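Local coordinates for protein nicotinate phosphoribosyltransferase (Vibrio cholerae, PDB 4HL7) that probably catalyses the ATP-dependent synthesis of nicotinate ribonucleotide from nicotinate and 5-phosphoribosyl 1-diphosphate, a step of NAD(+) biosynthesis, at residues M27-H32 against H232-G237; H31-D36 against W255-D260. All coordinates share one frame; numbering follows the deposited sequence.

Contact 1: M27-H32 against H232-G237; sequences MQAIHH and HEWFMG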
HETATM    1  N   MSE A  27      13.104  -1.696   0.348  1.00 15.23           N
HETATM    2  CA  MSE A  27      14.320  -1.177   1.018  1.00 14.63           C
HETATM    3  C   MSE A  27      15.567  -1.920   0.578  1.00 14.59           C
HETATM    4  O   MSE A  27      16.660  -1.331   0.442  1.00 15.91           O
HETATM    5  CB  MSE A  27      14.122  -1.318   2.540  1.00 14.48           C
HETATM    6  CG  MSE A  27      15.300  -0.632   3.278  1.00 17.74           C
HETATM    7 SE   MSE A  27      14.933  -0.917   5.203  1.00 22.28          SE
HETATM    8  CE  MSE A  27      16.499  -0.148   6.094  1.00 21.28           C
ATOM      9  N   GLN A  28      15.460  -3.230   0.382  1.00 16.43           N
ATOM     10  CA  GLN A  28      16.600  -3.963  -0.196  1.00 17.57           C
ATOM     11  C   GLN A  28      16.998  -3.456  -1.549  1.00 17.33           C
ATOM     12  O   GLN A  28      18.230  -3.320  -1.844  1.00 16.80           O
ATOM     13  CB  GLN A  28      16.425  -5.496  -0.236  1.00 18.74           C
ATOM     14  CG  GLN A  28      17.505  -6.108  -1.166  1.00 22.63           C
ATOM     15  CD  GLN A  28      17.647  -7.567  -1.004  1.00 25.96           C
ATOM     16  OE1 GLN A  28      17.935  -8.055   0.100  1.00 31.89           O
ATOM     17  NE2 GLN A  28      17.405  -8.305  -2.079  1.00 30.08           N
ATOM     18  N   ALA A  29      16.022  -3.181  -2.425  1.00 16.27           N
ATOM     19  CA  ALA A  29      16.382  -2.764  -3.785  1.00 16.26           C
ATOM     20  C   ALA A  29      17.019  -1.382  -3.767  1.00 17.03           C
ATOM     21  O   ALA A  29      17.983  -1.080  -4.479  1.00 15.28           O
ATOM     22  CB  ALA A  29      15.147  -2.755  -4.710  1.00 16.45           C
ATOM     23  N   ILE A  30      16.525  -0.551  -2.872  1.00 14.92           N
ATOM     24  CA  ILE A  30      17.049   0.854  -2.720  1.00 15.03           C
ATOM     25  C   ILE A  30      18.458   0.759  -2.084  1.00 15.58           C
ATOM     26  O   ILE A  30      19.406   1.488  -2.499  1.00 15.11           O
ATOM     27  CB  ILE A  30      16.108   1.693  -1.817  1.00 15.17           C
ATOM     28  CG1 ILE A  30      14.785   1.918  -2.569  1.00 16.69           C
ATOM     29  CG2 ILE A  30      16.729   3.083  -1.461  1.00 16.99           C
ATOM     30  CD1 ILE A  30      13.639   2.264  -1.616  1.00 15.58           C
ATOM     31  N   HIS A  31      18.613  -0.122  -1.114  1.00 15.79           N
ATOM     32  CA  HIS A  31      19.946  -0.375  -0.468  1.00 17.63           C
ATOM     33  C   HIS A  31      20.975  -0.739  -1.532  1.00 18.11           C
ATOM     34  O   HIS A  31      22.108  -0.246  -1.520  1.00 17.59           O
ATOM     35  CB  HIS A  31      19.775  -1.476   0.603  1.00 17.37           C
ATOM     36  CG  HIS A  31      21.031  -2.082   1.103  1.00 19.58           C
ATOM     37  ND1 HIS A  31      21.683  -1.611   2.194  1.00 19.80           N
ATOM     38  CD2 HIS A  31      21.726  -3.234   0.693  1.00 19.04           C
ATOM     39  CE1 HIS A  31      22.760  -2.391   2.447  1.00 21.47           C
ATOM     40  NE2 HIS A  31      22.782  -3.382   1.530  1.00 23.02           N
ATOM     41  N   HIS A  32      20.558  -1.579  -2.462  1.00 17.01           N
ATOM     42  CA  HIS A  32      21.454  -2.098  -3.474  1.00 18.04           C
ATOM     43  C   HIS A  32      21.807  -1.068  -4.512  1.00 17.82           C
ATOM     44  O   HIS A  32      23.011  -0.876  -4.823  1.00 18.31           O
ATOM     45  CB  HIS A  32      20.798  -3.330  -4.131  1.00 20.00           C
ATOM     46  CG  HIS A  32      21.716  -4.035  -5.087  1.00 21.29           C
ATOM     47  ND1 HIS A  32      22.662  -4.920  -4.669  1.00 26.13           N
ATOM     48  CD2 HIS A  32      21.856  -3.916  -6.470  1.00 22.42           C
ATOM     49  CE1 HIS A  32      23.356  -5.359  -5.739  1.00 27.55           C
ATOM     50  NE2 HIS A  32      22.882  -4.721  -6.841  1.00 26.18           N
ATOM     51  N   HIS A 232       3.856   2.160  -6.066  1.00 15.14           N
ATOM     52  CA  HIS A 232       4.059   3.237  -7.080  1.00 15.93           C
ATOM     53  C   HIS A 232       5.349   4.029  -6.855  1.00 15.76           C
ATOM     54  O   HIS A 232       5.997   4.442  -7.792  1.00 15.42           O
ATOM     55  CB  HIS A 232       2.920   4.254  -7.031  1.00 16.61           C
ATOM     56  CG  HIS A 232       1.608   3.658  -7.418  1.00 19.84           C
ATOM     57  ND1 HIS A 232       0.678   3.354  -6.510  1.00 19.84           N
ATOM     58  CD2 HIS A 232       1.116   3.242  -8.668  1.00 20.19           C
ATOM     59  CE1 HIS A 232      -0.381   2.745  -7.146  1.00 24.36           C
ATOM     60  NE2 HIS A 232      -0.102   2.694  -8.462  1.00 20.83           N
ATOM     61  N   GLU A 233       5.743   4.202  -5.594  1.00 16.46           N
ATOM     62  CA  GLU A 233       6.951   5.031  -5.312  1.00 15.60           C
ATOM     63  C   GLU A 233       8.189   4.549  -5.949  1.00 14.53           C
ATOM     64  O   GLU A 233       9.023   5.351  -6.278  1.00 14.79           O
ATOM     65  CB  GLU A 233       7.202   5.195  -3.769  1.00 16.70           C
ATOM     66  CG  GLU A 233       7.691   3.973  -3.117  1.00 17.89           C
ATOM     67  CD  GLU A 233       8.090   4.210  -1.641  1.00 18.76           C
ATOM     68  OE1 GLU A 233       9.130   4.909  -1.368  1.00 17.36           O
ATOM     69  OE2 GLU A 233       7.401   3.607  -0.792  1.00 18.77           O
ATOM     70  N   TRP A 234       8.306   3.235  -6.214  1.00 13.07           N
ATOM     71  CA  TRP A 234       9.489   2.744  -6.913  1.00 14.99           C
ATOM     72  C   TRP A 234       9.512   3.318  -8.345  1.00 14.49           C
ATOM     73  O   TRP A 234      10.516   3.858  -8.851  1.00 14.17           O
ATOM     74  CB  TRP A 234       9.408   1.214  -6.925  1.00 14.15           C
ATOM     75  CG  TRP A 234      10.492   0.527  -7.705  1.00 14.79           C
ATOM     76  CD1 TRP A 234      10.357  -0.206  -8.880  1.00 14.78           C
ATOM     77  CD2 TRP A 234      11.905   0.464  -7.362  1.00 16.54           C
ATOM     78  NE1 TRP A 234      11.579  -0.759  -9.258  1.00 13.34           N
ATOM     79  CE2 TRP A 234      12.550  -0.362  -8.387  1.00 13.99           C
ATOM     80  CE3 TRP A 234      12.681   0.978  -6.318  1.00 17.48           C
ATOM     81  CZ2 TRP A 234      13.902  -0.654  -8.352  1.00 14.19           C
ATOM     82  CZ3 TRP A 234      14.074   0.699  -6.300  1.00 15.94           C
ATOM     83  CH2 TRP A 234      14.659  -0.127  -7.271  1.00 14.66           C
ATOM     84  N   PHE A 235       8.344   3.308  -8.983  1.00 14.60           N
ATOM     85  CA  PHE A 235       8.274   3.855 -10.383  1.00 14.75           C
ATOM     86  C   PHE A 235       8.386   5.386 -10.402  1.00 14.05           C
ATOM     87  O   PHE A 235       9.018   6.000 -11.309  1.00 14.24           O
ATOM     88  CB  PHE A 235       6.941   3.406 -10.971  1.00 14.79           C
ATOM     89  CG  PHE A 235       6.842   1.904 -11.046  1.00 17.78           C
ATOM     90  CD1 PHE A 235       6.318   1.174  -9.997  1.00 18.19           C
ATOM     91  CD2 PHE A 235       7.392   1.223 -12.105  1.00 17.01           C
ATOM     92  CE1 PHE A 235       6.320  -0.224 -10.042  1.00 19.23           C
ATOM     93  CE2 PHE A 235       7.409  -0.184 -12.132  1.00 19.13           C
ATOM     94  CZ  PHE A 235       6.853  -0.891 -11.102  1.00 20.87           C
HETATM   95  N   MSE A 236       7.775   6.018  -9.392  1.00 14.36           N
HETATM   96  CA  MSE A 236       7.785   7.497  -9.329  1.00 14.31           C
HETATM   97  C   MSE A 236       9.206   7.963  -9.053  1.00 14.34           C
HETATM   98  O   MSE A 236       9.671   8.889  -9.684  1.00 13.37           O
HETATM   99  CB  MSE A 236       6.872   7.919  -8.134  1.00 13.86           C
HETATM  100  CG  MSE A 236       5.404   7.729  -8.540  1.00 13.72           C
HETATM  101 SE   MSE A 236       4.318   7.803  -6.874  1.00 21.10          SE
HETATM  102  CE  MSE A 236       4.323   9.760  -6.743  1.00 18.63           C
ATOM    103  N   GLY A 237       9.911   7.309  -8.103  1.00 15.45           N
ATOM    104  CA  GLY A 237      11.306   7.731  -7.806  1.00 13.83           C
ATOM    105  C   GLY A 237      12.177   7.716  -9.069  1.00 14.64           C
ATOM    106  O   GLY A 237      13.051   8.552  -9.250  1.00 14.80           O
TER
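The indole of Trp234 meets helix 21-33 with the CZ3-CH2 end of its six-membered ring. Ile30 lies at the ring edge, near its plane, with CG1 4.0 Å from Trp234 CZ3. Ala29 comes in obliquely beside it, its CB 3.7 Å from Trp234 CH2. Within its own helix the indole puts CD1 over the centre of the Phe235 ring, 4.1 Å above that plane. The Trp234 side chain has CG anti to the backbone N (chi1 175°). This carries the ring out from helix 232-241 to span a CA separation of 8.8 Å between Ile30 and Trp234. CG1 is the branch of Ile30 that reaches the indole edge, and the two side chains slide past each other in opposite directions. The contact is purely apolar and buries 123 Å². The indole N-H is satisfied by Ala251 O, which helps fix the rotation of the ring. Glu233 also binds its partners outside the pair, with a salt bridge to Lys23 and hydrogen bonds to Tyr41 and Trp125. Ile30 packs on helix 125-128 as well. Trp234 thus fills the junction between helices 21-33, 232-241 and 247-258.

Contact 2: H31-D36 against W255-D260; sequences HHFYPD and WLTAFD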
ATOM      1  N   HIS A  31      18.613  -0.122  -1.114  1.00 15.79           N
ATOM      2  CA  HIS A  31      19.946  -0.375  -0.468  1.00 17.63           C
ATOM      3  C   HIS A  31      20.975  -0.739  -1.532  1.00 18.11           C
ATOM      4  O   HIS A  31      22.108  -0.246  -1.520  1.00 17.59           O
ATOM      5  CB  HIS A  31      19.775  -1.476   0.603  1.00 17.37           C
ATOM      6  CG  HIS A  31      21.031  -2.082   1.103  1.00 19.58           C
ATOM      7  ND1 HIS A  31      21.683  -1.611   2.194  1.00 19.80           N
ATOM      8  CD2 HIS A  31      21.726  -3.234   0.693  1.00 19.04           C
ATOM      9  CE1 HIS A  31      22.760  -2.391   2.447  1.00 21.47           C
ATOM     10  NE2 HIS A  31      22.782  -3.382   1.530  1.00 23.02           N
ATOM     11  N   HIS A  32      20.558  -1.579  -2.462  1.00 17.01           N
ATOM     12  CA  HIS A  32      21.454  -2.098  -3.474  1.00 18.04           C
ATOM     13  C   HIS A  32      21.807  -1.068  -4.512  1.00 17.82           C
ATOM     14  O   HIS A  32      23.011  -0.876  -4.823  1.00 18.31           O
ATOM     15  CB  HIS A  32      20.798  -3.330  -4.131  1.00 20.00           C
ATOM     16  CG  HIS A  32      21.716  -4.035  -5.087  1.00 21.29           C
ATOM     17  ND1 HIS A  32      22.662  -4.920  -4.669  1.00 26.13           N
ATOM     18  CD2 HIS A  32      21.856  -3.916  -6.470  1.00 22.42           C
ATOM     19  CE1 HIS A  32      23.356  -5.359  -5.739  1.00 27.55           C
ATOM     20  NE2 HIS A  32      22.882  -4.721  -6.841  1.00 26.18           N
ATOM     21  N   PHE A  33      20.820  -0.364  -5.063  1.00 15.30           N
ATOM     22  CA  PHE A  33      21.032   0.508  -6.253  1.00 14.73           C
ATOM     23  C   PHE A  33      21.208   1.994  -5.901  1.00 15.10           C
ATOM     24  O   PHE A  33      21.787   2.764  -6.692  1.00 15.64           O
ATOM     25  CB  PHE A  33      19.844   0.358  -7.254  1.00 17.40           C
ATOM     26  CG  PHE A  33      19.898  -0.917  -8.071  1.00 18.49           C
ATOM     27  CD1 PHE A  33      21.000  -1.180  -8.865  1.00 21.80           C
ATOM     28  CD2 PHE A  33      18.798  -1.804  -8.108  1.00 20.48           C
ATOM     29  CE1 PHE A  33      21.059  -2.342  -9.636  1.00 24.93           C
ATOM     30  CE2 PHE A  33      18.838  -2.968  -8.876  1.00 20.53           C
ATOM     31  CZ  PHE A  33      19.972  -3.228  -9.637  1.00 22.49           C
ATOM     32  N   TYR A  34      20.585   2.417  -4.810  1.00 14.36           N
ATOM     33  CA  TYR A  34      20.347   3.858  -4.547  1.00 14.79           C
ATOM     34  C   TYR A  34      20.640   4.211  -3.085  1.00 15.26           C
ATOM     35  O   TYR A  34      19.884   4.930  -2.444  1.00 14.85           O
ATOM     36  CB  TYR A  34      18.866   4.256  -4.895  1.00 15.58           C
ATOM     37  CG  TYR A  34      18.493   3.884  -6.305  1.00 17.10           C
ATOM     38  CD1 TYR A  34      17.376   3.079  -6.557  1.00 15.75           C
ATOM     39  CD2 TYR A  34      19.231   4.377  -7.377  1.00 17.25           C
ATOM     40  CE1 TYR A  34      17.076   2.661  -7.866  1.00 16.36           C
ATOM     41  CE2 TYR A  34      18.970   3.985  -8.686  1.00 19.63           C
ATOM     42  CZ  TYR A  34      17.861   3.144  -8.906  1.00 16.78           C
ATOM     43  OH  TYR A  34      17.548   2.767 -10.196  1.00 18.28           O
ATOM     44  N   PRO A  35      21.775   3.774  -2.591  1.00 15.00           N
ATOM     45  CA  PRO A  35      22.105   4.029  -1.178  1.00 16.21           C
ATOM     46  C   PRO A  35      22.237   5.515  -0.769  1.00 17.61           C
ATOM     47  O   PRO A  35      22.153   5.808   0.436  1.00 18.60           O
ATOM     48  CB  PRO A  35      23.470   3.320  -1.027  1.00 16.86           C
ATOM     49  CG  PRO A  35      24.061   3.372  -2.385  1.00 16.59           C
ATOM     50  CD  PRO A  35      22.869   3.079  -3.299  1.00 15.22           C
ATOM     51  N   ASP A  36      22.521   6.413  -1.707  1.00 16.26           N
ATOM     52  CA  ASP A  36      22.675   7.851  -1.390  1.00 18.53           C
ATOM     53  C   ASP A  36      21.534   8.706  -1.984  1.00 19.00           C
ATOM     54  O   ASP A  36      21.637   9.907  -2.044  1.00 20.10           O
ATOM     55  CB  ASP A  36      24.007   8.378  -1.884  1.00 19.41           C
ATOM     56  CG  ASP A  36      25.173   7.883  -1.040  1.00 21.22           C
ATOM     57  OD1 ASP A  36      25.157   8.103   0.204  1.00 24.16           O
ATOM     58  OD2 ASP A  36      26.105   7.280  -1.613  1.00 22.86           O
ATOM     59  N   TRP A 255      13.780  -3.850 -10.722  1.00 13.88           N
ATOM     60  CA  TRP A 255      13.196  -4.734  -9.698  1.00 14.95           C
ATOM     61  C   TRP A 255      13.726  -6.160  -9.884  1.00 15.31           C
ATOM     62  O   TRP A 255      14.063  -6.856  -8.941  1.00 15.50           O
ATOM     63  CB  TRP A 255      11.653  -4.734  -9.778  1.00 15.30           C
ATOM     64  CG  TRP A 255      11.021  -5.504  -8.645  1.00 15.67           C
ATOM     65  CD1 TRP A 255      10.534  -6.819  -8.627  1.00 18.47           C
ATOM     66  CD2 TRP A 255      10.919  -5.045  -7.267  1.00 17.80           C
ATOM     67  NE1 TRP A 255      10.090  -7.153  -7.325  1.00 20.76           N
ATOM     68  CE2 TRP A 255      10.258  -6.097  -6.505  1.00 19.43           C
ATOM     69  CE3 TRP A 255      11.266  -3.871  -6.622  1.00 19.67           C
ATOM     70  CZ2 TRP A 255       9.994  -5.965  -5.138  1.00 22.33           C
ATOM     71  CZ3 TRP A 255      10.962  -3.748  -5.253  1.00 20.60           C
ATOM     72  CH2 TRP A 255      10.334  -4.768  -4.551  1.00 22.05           C
ATOM     73  N   LEU A 256      13.761  -6.607 -11.139  1.00 15.90           N
ATOM     74  CA  LEU A 256      14.249  -7.950 -11.483  1.00 16.32           C
ATOM     75  C   LEU A 256      15.754  -8.148 -11.170  1.00 17.55           C
ATOM     76  O   LEU A 256      16.165  -9.225 -10.797  1.00 23.13           O
ATOM     77  CB  LEU A 256      14.008  -8.216 -12.959  1.00 15.53           C
ATOM     78  CG  LEU A 256      12.490  -8.220 -13.322  1.00 15.08           C
ATOM     79  CD1 LEU A 256      12.333  -8.465 -14.843  1.00 13.63           C
ATOM     80  CD2 LEU A 256      11.546  -9.148 -12.493  1.00 14.31           C
ATOM     81  N   THR A 257      16.554  -7.096 -11.281  1.00 17.71           N
ATOM     82  CA  THR A 257      18.021  -7.243 -11.029  1.00 17.73           C
ATOM     83  C   THR A 257      18.388  -6.986  -9.567  1.00 20.53           C
ATOM     84  O   THR A 257      19.550  -7.162  -9.182  1.00 19.55           O
ATOM     85  CB  THR A 257      18.847  -6.381 -11.966  1.00 21.37           C
ATOM     86  OG1 THR A 257      18.388  -5.058 -11.925  1.00 20.70           O
ATOM     87  CG2 THR A 257      18.690  -6.894 -13.421  1.00 19.97           C
ATOM     88  N   ALA A 258      17.396  -6.558  -8.783  1.00 17.00           N
ATOM     89  CA  ALA A 258      17.560  -6.349  -7.321  1.00 16.35           C
ATOM     90  C   ALA A 258      17.501  -7.653  -6.533  1.00 19.79           C
ATOM     91  O   ALA A 258      17.990  -7.707  -5.425  1.00 20.96           O
ATOM     92  CB  ALA A 258      16.489  -5.393  -6.836  1.00 16.30           C
ATOM     93  N   PHE A 259      16.885  -8.696  -7.104  1.00 18.85           N
ATOM     94  CA  PHE A 259      16.602  -9.969  -6.365  1.00 19.26           C
ATOM     95  C   PHE A 259      16.776 -11.147  -7.315  1.00 20.52           C
ATOM     96  O   PHE A 259      16.474 -11.000  -8.514  1.00 19.32           O
ATOM     97  CB  PHE A 259      15.145 -10.029  -5.882  1.00 20.63           C
ATOM     98  CG  PHE A 259      14.651  -8.781  -5.126  1.00 20.71           C
ATOM     99  CD1 PHE A 259      14.781  -8.693  -3.732  1.00 20.42           C
ATOM    100  CD2 PHE A 259      13.952  -7.758  -5.789  1.00 19.95           C
ATOM    101  CE1 PHE A 259      14.276  -7.553  -3.047  1.00 21.04           C
ATOM    102  CE2 PHE A 259      13.423  -6.642  -5.121  1.00 18.92           C
ATOM    103  CZ  PHE A 259      13.617  -6.524  -3.732  1.00 18.30           C
ATOM    104  N   ASP A 260      17.162 -12.330  -6.801  1.00 18.40           N
ATOM    105  CA  ASP A 260      17.146 -13.545  -7.690  1.00 21.44           C
ATOM    106  C   ASP A 260      15.747 -13.913  -8.210  1.00 22.25           C
ATOM    107  O   ASP A 260      15.573 -14.230  -9.386  1.00 21.36           O
ATOM    108  CB  ASP A 260      17.685 -14.777  -6.956  1.00 25.58           C
ATOM    109  CG  ASP A 260      19.155 -14.680  -6.668  1.00 32.92           C
ATOM    110  OD1 ASP A 260      19.781 -13.852  -7.311  1.00 29.48           O
ATOM    111  OD2 ASP A 260      19.681 -15.463  -5.815  1.00 33.73           O
TER
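Phe33 meets Thr257 and Ala258 at the interface between the N-terminal region of the chain and the region related to TIM barrels. The end of helix 21-33 packs here against segment 255-260, where helix 247-258 comes to its end. The Phe33 ring reaches both residues with its far end, atoms CZ and CE2. Thr257 OG1 sits 3.3 Å from Phe33 CZ and approaches obliquely. The Thr257 side chain places OG1 between the backbone N and the carbonyl carbon (chi1 52°), which turns it back to Arg254 O. The oxygen beside the ring thus has a weak hydrogen-bond partner in its own helix. The side chains of Phe33 and Thr257 cross at about a right angle. Ala258 meets CE2, which Thr257 OG1 also approaches at 3.7 Å: Ala258 CB is 3.9 Å from Phe33 CE2, and its backbone N lies at the ring edge, near the ring plane. One face of Phe33 is covered from within its own segment by His32, whose CD2 stands 3.5 Å above the ring centre. Arg254 adds a cation-pi contact to Phe33. The same arginine hydrogen-bonds Tyr34 OH, which also bonds His238 NE2. Tyr34 is the first residue to leave helical geometry, and Phe33 CB lies over the centre of its ring. The contact buries 148 Å² and is partly exposed, with Ala258 buried and Thr257 at the surface. It is plain helix-end packing, with an aromatic side chain from the last turn of one helix lying against small side chains near the end of another.

Overall arrangement
Contacts 1 and 2 follow one another along helix 21-33, with centres about 8 Å apart, and share His31 and His32. The helix presents Ala29 and Ile30 to helix 232-241 and then Phe33 to helix 247-258, two helices consecutive in the chain. The contacts touch directly: Ala29 CB is 3.6 Å from Ala258 CB, and Trp234 CH2 is 3.7 Å from Tyr34 CE1. Trp255 and Trp234 also meet edge-to-face. Together the two contacts dock helix 21-33 on two helices of the later, TIM-barrel-related region. Segment 232-237 begins with His232, the predicted autophosphorylation site, which is unmodified here. His232 CB stays 12.2 Å from Ile30 CD1, so contact 1 lies beside that site, not in it.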